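Local coordinates for protein involved in catabolism of external DNA (Legionella pneumophila subsp. pneumophila, PDB 2OO3), which probably methylates N6 of a single adenine of 23S ribosomal RNA, taking the methyl group from S-adenosyl-L-methionine, at residues L154-K159 with S187-G192; R25-L30 with R160-I165; H226-I231 with S268-I273; P199-A204 with E233-C238. One frame throughout, in Å; residues are numbered along the deposited sequence.

Contact 1: L154-K159 with S187-G192; sequences LPPPEK and SKFSTG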
loop_
_atom_site.group_PDB
_atom_site.type_symbol
_atom_site.label_atom_id
_atom_site.label_comp_id
_atom_site.label_asym_id
_atom_site.label_seq_id
_atom_site.Cartn_x
_atom_site.Cartn_y
_atom_site.Cartn_z
ATOM N N LEU A 154 -18.115 -4.882 -5.098
ATOM C CA LEU A 154 -18.481 -4.194 -3.860
ATOM C C LEU A 154 -19.970 -3.808 -3.909
ATOM O O LEU A 154 -20.487 -3.518 -5.003
ATOM C CB LEU A 154 -17.583 -2.968 -3.638
ATOM C CG LEU A 154 -16.063 -3.184 -3.571
ATOM C CD1 LEU A 154 -15.337 -1.855 -3.439
ATOM C CD2 LEU A 154 -15.672 -4.082 -2.390
ATOM N N PRO A 155 -20.687 -3.895 -2.762
ATOM C CA PRO A 155 -20.249 -4.400 -1.460
ATOM C C PRO A 155 -20.068 -5.918 -1.485
ATOM O O PRO A 155 -20.826 -6.611 -2.170
ATOM C CB PRO A 155 -21.405 -4.028 -0.527
ATOM C CG PRO A 155 -22.620 -3.982 -1.434
ATOM C CD PRO A 155 -22.113 -3.505 -2.757
ATOM N N PRO A 156 -19.063 -6.438 -0.757
ATOM C CA PRO A 156 -18.809 -7.872 -0.789
ATOM C C PRO A 156 -19.754 -8.584 0.169
ATOM O O PRO A 156 -20.213 -7.962 1.135
ATOM C CB PRO A 156 -17.361 -7.990 -0.270
ATOM C CG PRO A 156 -17.180 -6.811 0.619
ATOM C CD PRO A 156 -18.132 -5.721 0.142
ATOM N N PRO A 157 -20.022 -9.893 -0.072
ATOM C CA PRO A 157 -20.865 -10.675 0.851
ATOM C C PRO A 157 -20.354 -10.663 2.279
ATOM O O PRO A 157 -21.160 -10.697 3.192
ATOM C CB PRO A 157 -20.832 -12.105 0.261
ATOM C CG PRO A 157 -19.649 -12.110 -0.716
ATOM C CD PRO A 157 -19.539 -10.697 -1.213
ATOM N N GLU A 158 -19.032 -10.593 2.479
ATOM C CA GLU A 158 -18.430 -10.482 3.817
ATOM C C GLU A 158 -18.875 -9.219 4.569
ATOM O O GLU A 158 -18.821 -9.155 5.818
ATOM C CB GLU A 158 -16.890 -10.482 3.706
ATOM C CG GLU A 158 -16.259 -11.797 3.278
ATOM C CD GLU A 158 -16.126 -11.960 1.747
ATOM O OE1 GLU A 158 -16.653 -11.155 0.971
ATOM O OE2 GLU A 158 -15.485 -12.924 1.320
ATOM N N LYS A 159 -19.262 -8.200 3.806
ATOM C CA LYS A 159 -19.668 -6.897 4.349
ATOM C C LYS A 159 -18.570 -6.130 5.071
ATOM O O LYS A 159 -18.850 -5.138 5.736
ATOM C CB LYS A 159 -20.895 -7.037 5.274
ATOM C CG LYS A 159 -22.194 -6.778 4.566
ATOM C CD LYS A 159 -22.719 -7.998 3.922
ATOM C CE LYS A 159 -24.249 -7.920 3.813
ATOM N NZ LYS A 159 -24.828 -9.138 4.471
ATOM N N SER A 187 -19.749 4.852 -2.895
ATOM C CA SER A 187 -21.215 5.043 -2.889
ATOM C C SER A 187 -21.975 3.732 -2.613
ATOM O O SER A 187 -23.032 3.761 -2.000
ATOM C CB SER A 187 -21.724 5.699 -4.182
ATOM O OG SER A 187 -21.622 4.820 -5.291
ATOM N N LYS A 188 -21.407 2.603 -3.049
ATOM C CA LYS A 188 -22.008 1.263 -2.903
ATOM C C LYS A 188 -21.565 0.558 -1.618
ATOM O O LYS A 188 -22.238 -0.340 -1.140
ATOM C CB LYS A 188 -21.578 0.359 -4.068
ATOM C CG LYS A 188 -22.086 0.762 -5.440
ATOM C CD LYS A 188 -21.373 -0.076 -6.495
ATOM C CE LYS A 188 -22.383 -0.609 -7.495
ATOM N NZ LYS A 188 -21.927 -1.903 -8.055
ATOM N N PHE A 189 -20.418 0.960 -1.076
ATOM C CA PHE A 189 -19.876 0.290 0.094
ATOM C C PHE A 189 -19.144 1.324 0.943
ATOM O O PHE A 189 -17.922 1.388 0.950
ATOM C CB PHE A 189 -18.944 -0.836 -0.376
ATOM C CG PHE A 189 -18.428 -1.702 0.730
ATOM C CD1 PHE A 189 -19.270 -2.126 1.758
ATOM C CD2 PHE A 189 -17.090 -2.106 0.742
ATOM C CE1 PHE A 189 -18.795 -2.947 2.785
ATOM C CE2 PHE A 189 -16.605 -2.931 1.757
ATOM C CZ PHE A 189 -17.455 -3.347 2.771
ATOM N N SER A 190 -19.904 2.121 1.679
ATOM C CA SER A 190 -19.375 3.328 2.318
ATOM C C SER A 190 -18.617 3.024 3.634
ATOM O O SER A 190 -18.012 3.912 4.232
ATOM C CB SER A 190 -20.533 4.311 2.553
ATOM O OG SER A 190 -21.397 3.788 3.560
ATOM N N THR A 191 -18.690 1.776 4.098
ATOM C CA THR A 191 -18.024 1.346 5.324
ATOM C C THR A 191 -16.726 0.580 5.055
ATOM O O THR A 191 -16.031 0.189 6.004
ATOM C CB THR A 191 -18.934 0.481 6.225
ATOM O OG1 THR A 191 -19.314 -0.707 5.523
ATOM C CG2 THR A 191 -20.201 1.276 6.683
ATOM N N GLY A 192 -16.392 0.386 3.775
ATOM C CA GLY A 192 -15.138 -0.274 3.409
ATOM C C GLY A 192 -13.938 0.588 3.779
ATOM O O GLY A 192 -14.048 1.818 3.884
HETATM O O HOH W 1 -17.834 -2.725 6.403
#

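Contact 2: R25-L30 with R160-I165; sequences RLLAYL and RGLIFI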
loop_
_atom_site.group_PDB
_atom_site.type_symbol
_atom_site.label_atom_id
_atom_site.label_comp_id
_atom_site.label_asym_id
_atom_site.label_seq_id
_atom_site.Cartn_x
_atom_site.Cartn_y
_atom_site.Cartn_z
ATOM N N ARG A 25 -0.107 -2.398 8.880
ATOM C CA ARG A 25 -0.778 -1.837 10.071
ATOM C C ARG A 25 -2.284 -1.956 9.863
ATOM O O ARG A 25 -3.034 -2.292 10.800
ATOM C CB ARG A 25 -0.362 -0.370 10.297
ATOM C CG ARG A 25 1.158 -0.204 10.517
ATOM C CD ARG A 25 1.600 -0.294 11.987
ATOM N NE ARG A 25 0.823 -1.156 12.881
ATOM C CZ ARG A 25 1.210 -2.354 13.326
ATOM N NH1 ARG A 25 2.338 -2.913 12.941
ATOM N NH2 ARG A 25 0.439 -3.020 14.145
ATOM N N LEU A 26 -2.729 -1.757 8.615
ATOM C CA LEU A 26 -4.158 -1.881 8.301
ATOM C C LEU A 26 -4.620 -3.323 8.487
ATOM O O LEU A 26 -5.674 -3.557 9.067
ATOM C CB LEU A 26 -4.466 -1.381 6.873
ATOM C CG LEU A 26 -4.211 0.138 6.686
ATOM C CD1 LEU A 26 -4.413 0.476 5.231
ATOM C CD2 LEU A 26 -5.176 0.985 7.594
ATOM N N LEU A 27 -3.811 -4.274 8.020
ATOM C CA LEU A 27 -4.114 -5.710 8.137
ATOM C C LEU A 27 -4.132 -6.169 9.594
ATOM O O LEU A 27 -5.051 -6.870 10.013
ATOM C CB LEU A 27 -3.120 -6.545 7.334
ATOM C CG LEU A 27 -3.252 -6.401 5.792
ATOM C CD1 LEU A 27 -2.049 -7.064 5.168
ATOM C CD2 LEU A 27 -4.522 -7.000 5.240
ATOM N N ALA A 28 -3.137 -5.713 10.361
ATOM C CA ALA A 28 -3.045 -5.980 11.793
ATOM C C ALA A 28 -4.278 -5.488 12.533
ATOM O O ALA A 28 -4.735 -6.162 13.468
ATOM C CB ALA A 28 -1.787 -5.356 12.395
ATOM N N TYR A 29 -4.834 -4.342 12.126
ATOM C CA TYR A 29 -6.021 -3.821 12.826
ATOM C C TYR A 29 -7.253 -4.613 12.486
ATOM O O TYR A 29 -8.026 -5.023 13.380
ATOM C CB TYR A 29 -6.313 -2.381 12.441
ATOM C CG TYR A 29 -7.572 -1.841 13.112
ATOM C CD1 TYR A 29 -7.540 -1.421 14.446
ATOM C CD2 TYR A 29 -8.793 -1.738 12.410
ATOM C CE1 TYR A 29 -8.681 -0.895 15.069
ATOM C CE2 TYR A 29 -9.943 -1.218 13.019
ATOM C CZ TYR A 29 -9.870 -0.781 14.346
ATOM O OH TYR A 29 -10.994 -0.254 14.985
ATOM N N LEU A 30 -7.459 -4.812 11.185
ATOM C CA LEU A 30 -8.722 -5.391 10.723
ATOM C C LEU A 30 -8.895 -6.833 11.125
ATOM O O LEU A 30 -10.028 -7.288 11.335
ATOM C CB LEU A 30 -8.879 -5.231 9.213
ATOM C CG LEU A 30 -9.215 -3.820 8.718
ATOM C CD1 LEU A 30 -9.259 -3.847 7.197
ATOM C CD2 LEU A 30 -10.524 -3.370 9.262
ATOM N N ARG A 160 -17.336 -6.613 4.948
ATOM C CA ARG A 160 -16.163 -6.036 5.589
ATOM C C ARG A 160 -15.116 -6.116 4.506
ATOM O O ARG A 160 -14.896 -7.199 3.952
ATOM C CB ARG A 160 -15.662 -6.943 6.709
ATOM C CG ARG A 160 -16.486 -7.016 7.952
ATOM C CD ARG A 160 -15.637 -7.648 9.067
ATOM N NE ARG A 160 -14.580 -6.742 9.520
ATOM C CZ ARG A 160 -13.346 -7.106 9.886
ATOM N NH1 ARG A 160 -12.954 -8.388 9.832
ATOM N NH2 ARG A 160 -12.491 -6.180 10.316
ATOM N N GLY A 161 -14.436 -5.008 4.226
ATOM C CA GLY A 161 -13.454 -4.999 3.131
ATOM C C GLY A 161 -12.294 -4.057 3.351
ATOM O O GLY A 161 -12.468 -2.953 3.887
ATOM N N LEU A 162 -11.104 -4.512 2.938
ATOM C CA LEU A 162 -9.941 -3.644 2.736
ATOM C C LEU A 162 -9.625 -3.590 1.225
ATOM O O LEU A 162 -9.395 -4.619 0.567
ATOM C CB LEU A 162 -8.759 -4.159 3.547
ATOM C CG LEU A 162 -7.408 -3.495 3.232
ATOM C CD1 LEU A 162 -7.498 -1.967 3.382
ATOM C CD2 LEU A 162 -6.313 -4.113 4.116
ATOM N N ILE A 163 -9.676 -2.387 0.658
ATOM C CA ILE A 163 -9.454 -2.207 -0.769
ATOM C C ILE A 163 -8.135 -1.434 -0.880
ATOM O O ILE A 163 -8.038 -0.294 -0.437
ATOM C CB ILE A 163 -10.637 -1.461 -1.440
ATOM C CG1 ILE A 163 -11.977 -2.237 -1.258
ATOM C CG2 ILE A 163 -10.404 -1.353 -2.927
ATOM C CD1 ILE A 163 -12.849 -1.735 -0.069
ATOM N N PHE A 164 -7.123 -2.090 -1.419
ATOM C CA PHE A 164 -5.763 -1.557 -1.460
ATOM C C PHE A 164 -5.433 -1.274 -2.899
ATOM O O PHE A 164 -5.344 -2.183 -3.712
ATOM C CB PHE A 164 -4.748 -2.565 -0.857
ATOM C CG PHE A 164 -3.359 -2.013 -0.681
ATOM C CD1 PHE A 164 -3.066 -1.084 0.353
ATOM C CD2 PHE A 164 -2.336 -2.433 -1.511
ATOM C CE1 PHE A 164 -1.756 -0.578 0.512
ATOM C CE2 PHE A 164 -1.024 -1.921 -1.366
ATOM C CZ PHE A 164 -0.737 -1.002 -0.355
ATOM N N ILE A 165 -5.278 0.018 -3.198
ATOM C CA ILE A 165 -5.142 0.512 -4.567
ATOM C C ILE A 165 -3.772 1.109 -4.817
ATOM O O ILE A 165 -3.429 2.154 -4.249
ATOM C CB ILE A 165 -6.249 1.566 -4.835
ATOM C CG1 ILE A 165 -7.625 0.929 -4.559
ATOM C CG2 ILE A 165 -6.165 2.055 -6.273
ATOM C CD1 ILE A 165 -8.765 1.891 -4.384
#

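Contact 3: H226-I231 with S268-I273; sequences HLNPLI and SSSYMI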
loop_
_atom_site.group_PDB
_atom_site.type_symbol
_atom_site.label_atom_id
_atom_site.label_comp_id
_atom_site.label_asym_id
_atom_site.label_seq_id
_atom_site.Cartn_x
_atom_site.Cartn_y
_atom_site.Cartn_z
ATOM N N HIS A 226 8.193 12.920 2.207
ATOM C CA HIS A 226 8.850 13.723 1.213
ATOM C C HIS A 226 10.357 13.640 1.425
ATOM O O HIS A 226 10.871 13.897 2.530
ATOM C CB HIS A 226 8.354 15.160 1.296
ATOM C CG HIS A 226 6.912 15.316 0.943
ATOM N ND1 HIS A 226 6.434 15.116 -0.336
ATOM C CD2 HIS A 226 5.843 15.661 1.693
ATOM C CE1 HIS A 226 5.128 15.319 -0.352
ATOM N NE2 HIS A 226 4.745 15.648 0.867
ATOM N N LEU A 227 11.064 13.261 0.360
ATOM C CA LEU A 227 12.502 13.151 0.444
ATOM C C LEU A 227 13.222 14.516 0.449
ATOM O O LEU A 227 14.335 14.617 0.954
ATOM C CB LEU A 227 13.030 12.299 -0.708
ATOM C CG LEU A 227 12.604 10.846 -0.766
ATOM C CD1 LEU A 227 13.192 10.227 -2.047
ATOM C CD2 LEU A 227 13.066 10.092 0.472
ATOM N N ASN A 228 12.588 15.523 -0.134
ATOM C CA ASN A 228 13.133 16.880 -0.273
ATOM C C ASN A 228 14.538 16.947 -0.845
ATOM O O ASN A 228 15.419 17.576 -0.235
ATOM C CB ASN A 228 13.009 17.670 1.030
ATOM C CG ASN A 228 11.579 17.683 1.552
ATOM O OD1 ASN A 228 10.652 17.971 0.812
ATOM N ND2 ASN A 228 11.405 17.365 2.815
ATOM N N PRO A 229 14.737 16.337 -2.038
ATOM C CA PRO A 229 16.047 16.383 -2.676
ATOM C C PRO A 229 16.184 17.823 -3.191
ATOM O O PRO A 229 15.200 18.567 -3.168
ATOM C CB PRO A 229 15.912 15.396 -3.830
ATOM C CG PRO A 229 14.464 15.395 -4.187
ATOM C CD PRO A 229 13.719 15.713 -2.921
ATOM N N LEU A 230 17.372 18.256 -3.594
ATOM C CA LEU A 230 17.457 19.673 -4.001
ATOM C C LEU A 230 17.047 19.891 -5.451
ATOM O O LEU A 230 16.823 21.036 -5.862
ATOM C CB LEU A 230 18.820 20.288 -3.682
ATOM C CG LEU A 230 19.276 20.150 -2.221
ATOM C CD1 LEU A 230 20.569 20.910 -2.000
ATOM C CD2 LEU A 230 18.211 20.595 -1.226
ATOM N N ILE A 231 16.915 18.796 -6.200
ATOM C CA ILE A 231 16.392 18.818 -7.582
ATOM C C ILE A 231 15.022 18.144 -7.573
ATOM O O ILE A 231 14.916 16.985 -7.129
ATOM C CB ILE A 231 17.254 17.985 -8.570
ATOM C CG1 ILE A 231 18.723 18.415 -8.605
ATOM C CG2 ILE A 231 16.695 18.079 -10.007
ATOM C CD1 ILE A 231 18.905 19.771 -9.086
ATOM N N SER A 268 16.845 16.225 6.056
ATOM C CA SER A 268 16.093 16.993 5.032
ATOM C C SER A 268 14.686 16.462 4.726
ATOM O O SER A 268 13.793 17.214 4.308
ATOM C CB SER A 268 16.889 17.067 3.726
ATOM O OG SER A 268 18.089 17.794 3.900
ATOM N N SER A 269 14.493 15.165 4.914
ATOM C CA SER A 269 13.205 14.552 4.591
ATOM C C SER A 269 12.161 15.000 5.601
ATOM O O SER A 269 12.509 15.475 6.705
ATOM C CB SER A 269 13.317 13.021 4.549
ATOM O OG SER A 269 13.643 12.504 5.830
ATOM N N SER A 270 10.881 14.922 5.212
ATOM C CA SER A 270 9.786 15.380 6.079
ATOM C C SER A 270 8.575 14.497 5.806
ATOM O O SER A 270 8.586 13.724 4.854
ATOM C CB SER A 270 9.428 16.852 5.830
ATOM O OG SER A 270 8.987 17.052 4.488
ATOM N N TYR A 271 7.553 14.630 6.636
ATOM C CA TYR A 271 6.309 13.883 6.480
ATOM C C TYR A 271 5.192 14.823 6.914
ATOM O O TYR A 271 5.427 15.853 7.590
ATOM C CB TYR A 271 6.316 12.588 7.349
ATOM C CG TYR A 271 6.125 12.844 8.835
ATOM C CD1 TYR A 271 4.845 12.922 9.388
ATOM C CD2 TYR A 271 7.229 13.014 9.692
ATOM C CE1 TYR A 271 4.652 13.178 10.753
ATOM C CE2 TYR A 271 7.048 13.272 11.074
ATOM C CZ TYR A 271 5.762 13.349 11.584
ATOM O OH TYR A 271 5.558 13.607 12.930
ATOM N N MET A 272 3.971 14.465 6.545
ATOM C CA MET A 272 2.797 15.117 7.074
ATOM C C MET A 272 1.658 14.110 7.195
ATOM O O MET A 272 1.649 13.056 6.542
ATOM C CB MET A 272 2.383 16.272 6.159
ATOM C CG MET A 272 1.888 15.833 4.772
ATOM S SD MET A 272 0.095 15.503 4.659
ATOM C CE MET A 272 -0.455 17.122 4.157
ATOM N N ILE A 273 0.700 14.448 8.039
ATOM C CA ILE A 273 -0.473 13.650 8.303
ATOM C C ILE A 273 -1.578 14.693 8.419
ATOM O O ILE A 273 -1.417 15.696 9.149
ATOM C CB ILE A 273 -0.395 12.905 9.648
ATOM C CG1 ILE A 273 0.787 11.951 9.691
ATOM C CG2 ILE A 273 -1.673 12.077 9.905
ATOM C CD1 ILE A 273 1.010 11.439 11.079
#

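Contact 4: P199-A204 with E233-C238; sequences PVVNKA and EGMTGC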
loop_
_atom_site.group_PDB
_atom_site.type_symbol
_atom_site.label_atom_id
_atom_site.label_comp_id
_atom_site.label_asym_id
_atom_site.label_seq_id
_atom_site.Cartn_x
_atom_site.Cartn_y
_atom_site.Cartn_z
ATOM N N PRO A 199 1.847 9.125 -6.012
ATOM C CA PRO A 199 3.143 9.767 -6.028
ATOM C C PRO A 199 3.052 11.282 -5.981
ATOM O O PRO A 199 1.994 11.862 -6.232
ATOM C CB PRO A 199 3.713 9.356 -7.400
ATOM C CG PRO A 199 2.510 9.234 -8.287
ATOM C CD PRO A 199 1.339 8.879 -7.380
ATOM N N VAL A 200 4.188 11.903 -5.657
ATOM C CA VAL A 200 4.406 13.326 -5.880
ATOM C C VAL A 200 5.505 13.468 -6.942
ATOM O O VAL A 200 6.727 13.346 -6.659
ATOM C CB VAL A 200 4.778 14.079 -4.572
ATOM C CG1 VAL A 200 4.905 15.603 -4.869
ATOM C CG2 VAL A 200 3.710 13.848 -3.521
ATOM N N VAL A 201 5.052 13.646 -8.178
ATOM C CA VAL A 201 5.931 13.821 -9.329
ATOM C C VAL A 201 5.661 15.213 -9.930
ATOM O O VAL A 201 6.583 15.955 -10.279
ATOM C CB VAL A 201 5.678 12.740 -10.408
ATOM C CG1 VAL A 201 6.597 12.956 -11.609
ATOM C CG2 VAL A 201 5.868 11.321 -9.838
ATOM N N ASN A 202 4.388 15.552 -10.041
ATOM C CA ASN A 202 3.995 16.882 -10.497
ATOM C C ASN A 202 2.964 17.365 -9.479
ATOM O O ASN A 202 1.844 16.837 -9.411
ATOM C CB ASN A 202 3.423 16.834 -11.924
ATOM C CG ASN A 202 3.091 18.217 -12.457
ATOM O OD1 ASN A 202 2.751 19.108 -11.685
ATOM N ND2 ASN A 202 3.207 18.407 -13.775
ATOM N N LYS A 203 3.354 18.336 -8.656
ATOM C CA LYS A 203 2.492 18.802 -7.573
ATOM C C LYS A 203 1.076 19.147 -8.032
ATOM O O LYS A 203 0.118 18.913 -7.318
ATOM C CB LYS A 203 3.080 20.041 -6.871
ATOM C CG LYS A 203 2.129 20.547 -5.761
ATOM C CD LYS A 203 2.797 20.528 -4.381
ATOM C CE LYS A 203 1.784 20.689 -3.216
ATOM N NZ LYS A 203 1.226 19.360 -2.776
ATOM N N ALA A 204 0.945 19.736 -9.210
ATOM C CA ALA A 204 -0.352 20.174 -9.678
ATOM C C ALA A 204 -1.277 18.973 -9.916
ATOM O O ALA A 204 -2.459 18.998 -9.583
ATOM C CB ALA A 204 -0.174 20.976 -10.959
ATOM N N GLU A 233 13.139 16.296 -9.532
ATOM C CA GLU A 233 13.116 15.461 -10.721
ATOM C C GLU A 233 12.662 14.068 -10.316
ATOM O O GLU A 233 13.162 13.518 -9.321
ATOM C CB GLU A 233 14.510 15.388 -11.368
ATOM C CG GLU A 233 14.509 14.543 -12.637
ATOM C CD GLU A 233 15.801 14.645 -13.476
ATOM O OE1 GLU A 233 16.863 15.058 -12.937
ATOM O OE2 GLU A 233 15.731 14.296 -14.692
ATOM N N GLY A 234 11.708 13.517 -11.065
ATOM C CA GLY A 234 11.114 12.210 -10.775
ATOM C C GLY A 234 10.245 12.283 -9.525
ATOM O O GLY A 234 9.730 13.347 -9.165
ATOM N N MET A 235 10.084 11.152 -8.846
ATOM C CA MET A 235 9.206 11.108 -7.687
ATOM C C MET A 235 9.928 11.612 -6.453
ATOM O O MET A 235 10.814 10.937 -5.925
ATOM C CB MET A 235 8.704 9.666 -7.476
ATOM C CG MET A 235 7.706 9.468 -6.307
ATOM S SD MET A 235 7.078 7.745 -6.185
ATOM C CE MET A 235 8.500 6.752 -5.993
ATOM N N THR A 236 9.555 12.781 -5.952
ATOM C CA THR A 236 10.305 13.346 -4.817
ATOM C C THR A 236 9.649 12.991 -3.488
ATOM O O THR A 236 10.182 13.288 -2.404
ATOM C CB THR A 236 10.327 14.862 -4.925
ATOM O OG1 THR A 236 8.970 15.302 -5.074
ATOM C CG2 THR A 236 11.150 15.268 -6.161
ATOM N N GLY A 237 8.472 12.380 -3.574
ATOM C CA GLY A 237 7.744 12.014 -2.358
ATOM C C GLY A 237 6.564 11.195 -2.773
ATOM O O GLY A 237 6.327 10.984 -3.975
ATOM N N CYS A 238 5.789 10.748 -1.791
ATOM C CA CYS A 238 4.580 9.996 -2.122
ATOM C C CYS A 238 3.635 10.038 -0.936
ATOM O O CYS A 238 3.995 10.537 0.144
ATOM C CB CYS A 238 4.973 8.537 -2.450
ATOM S SG CYS A 238 5.486 7.612 -0.995
HETATM O O HOH W 2 9.205 15.854 -9.713
HETATM O O HOH W 3 8.178 17.236 -7.463
#

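Contact 1: L154-K159 with S187-G192
F189 presses its ring into the run of prolines at P155 and P156, and this apolar packing makes up most of the contact. CD of P156 sits over the centre of the ring, 3.6 Å from the F189 centroid and 13° off the normal, a CH-pi contact. The opposite face of the ring is taken by the backbone N of G192 from its own turn. P155 comes in obliquely, its CB 3.7 Å from F189 CD1, while L154 brings CD2 to 4.0 Å from F189 CD2. A chi1 of -174° sets CG of F189 anti to the backbone N and lays the ring across the prolines. The peptide bond before P155 is cis, which bends the chain between L154 and P155 sharply where K188 and F189 meet it.

The polar groups lie at the margin of the ring. The carbonyl O of K159 approaches the ring edge in plane, 3.7 Å from F189 CE1. One water ties the two segments together, 2.7 Å from K159 O and also 2.7 Å from T191 OG1. K188 lays its chain across P155, with CB 4.1 Å from P155 CD, and its NZ goes on to hydrogen-bond the carbonyl of N151.

Both segments are connections closed by type I turns, P156 to K159 and F189 to G192; they lead from helices 146-153 and 174-188 into strands 161-165 and 193-200. This is the packing of two successive helix-to-strand loops at one end of the parallel strands in a Rossmann-like methyltransferase fold.

Contact 2: R25-L30 with R160-I165
Residues 25-30, the end of helix 14-30, and strand 161-165 run almost exactly antiparallel, at 174°, with their axes 10.4 Å apart at closest approach; L27 and L162 are the nearest pair of residues along the backbones. At that spacing the layers meet through side chains, and L162 is the centre of the apolar part. Its CG stands anti to the backbone N (chi1 169°), and its CD2 methyl is carried up to L27, where the two CD2 atoms lie 3.6 Å apart and the side chains cross at about a right angle. The same methyl lies 4.3 Å from CB of L26. One turn further on, L30 lowers CD1 to 3.7 Å from L162 CB.

The polar part sits at the end of the helix. R160, just before the strand, bends its chain at chi3 and runs past L30 in the opposite direction. Its NH2 donates to L30 O over 2.9 Å in a nearly straight bond of 166°. The carbonyl oxygen lies in the guanidinium plane, and NH1 adds a weak second bond to it. NH1 also reaches the carbonyl of K35, and R160 thereby joins the last turn of the helix to the loop that follows. L193 and Y39, on the neighbouring strands, flank L162. A helix packed along a central parallel strand is the layered alpha/beta arrangement of Rossmann-like methyltransferases.

Contact 3: H226-I231 with S268-I273
H226 and S270 form an antiparallel hydrogen-bonded pair, with H226 N to S270 O at 2.8 Å and S270 N to H226 O at 2.9 Å, where the two strands begin to part. Beside this pair, S269 CA makes a close C-H...O contact of 3.2 Å to H226 O, and S269 CB crowds the same carbonyl.

N228 carries the side-chain bonding. Its amide nitrogen ND2 spends both protons on segment 268-273: one goes to S268 O at 2.8 Å, with ND2 in the plane of that carbonyl, and the other to S270 OG at 3.0 Å. Both acceptors lie close to the plane of the amide, and the bonds are nearly straight (163° and 161°), which should hold the group firmly in rotation. S270 helps by turning OG in between its backbone N and carbonyl carbon (chi1 61°), toward N228. That hydroxyl also lies 3.8 Å from CB of H226, whose ring points its NE2 to E224 within the same strand. The N228 amide thus bridges S268 and S270 just beyond the last backbone pair.

S270 begins strand 270-275, which is outermost in the mixed sheet and borders strand 220-226. On the helix side, S269 OG bonds to the carbonyl of F264 and Y271 packs on K254 and L257 of helix 249-263, while L227 is backbone-bonded to T236 in the approach to strand 237-243, which borders 220-226 on its other side.

Contact 4: P199-A204 with E233-C238
V200 meets T236 and G237, where strand 237-243 begins, with both its backbone and its side chain. Its N donates to G237 O at 2.9 Å, and its own carbonyl O takes the N-H of T236 at 3.0 Å. M235 CA adds a C-H...O contact to that oxygen at 3.5 Å. The side chain of V200 packs on backbone: CB lies 3.5 Å from G237 O, and CG2 leans on the same peptide, where glycine has no side chain to intervene.

Strand 193-200 lies between 161-165 and 237-243, and it is here that the parallel half of the sheet gives way to the antiparallel half. P199 and C238 form the non-hydrogen-bonded pair next to V200, shortly before the chain leaves the sheet for helix 203-216, which N202 caps by accepting from A204 N.

V201, next in the chain, has CG2 4.0 Å from M235 CB, but V201 is modelled in two conformers and this touch rests on one of them, so it is doubtful. A water bridges V201 O and G234 O, 2.7 Å from the former.

The side chain of M235 runs on to helix 14-30 and W197. With CG anti to the backbone N (chi1 -178°), its sulfur SD is brought to 3.9 Å from P199 CB, and its outer part rests on W197, F14 and A15. P199 in turn packs on Y169, its side chain about 8 Å from that of D166, the predicted proton acceptor.

Contact 2 is the buried one, a leucine cluster between a helix and a central strand; contact 3 lies at the surface, and contacts 1 and 4 are partly buried. Contacts 1 and 2 touch, F189 CZ lying 3.7 Å from G161 N, and contacts 3 and 4 touch where H226 CE1 lies 3.8 Å from V200 CG2. The two pairs sit toward different ends of the molecule: the centres of contacts 1 and 3 are about 36 Å apart. Contacts 2, 3 and 4 all reach the mixed sheet. Contacts 3 and 4 share backbone pairing, 3 adding two amide bonds; apolar packing carries 1 and 2, joined by an arginine-to-carbonyl bond in 2 and a water in 1.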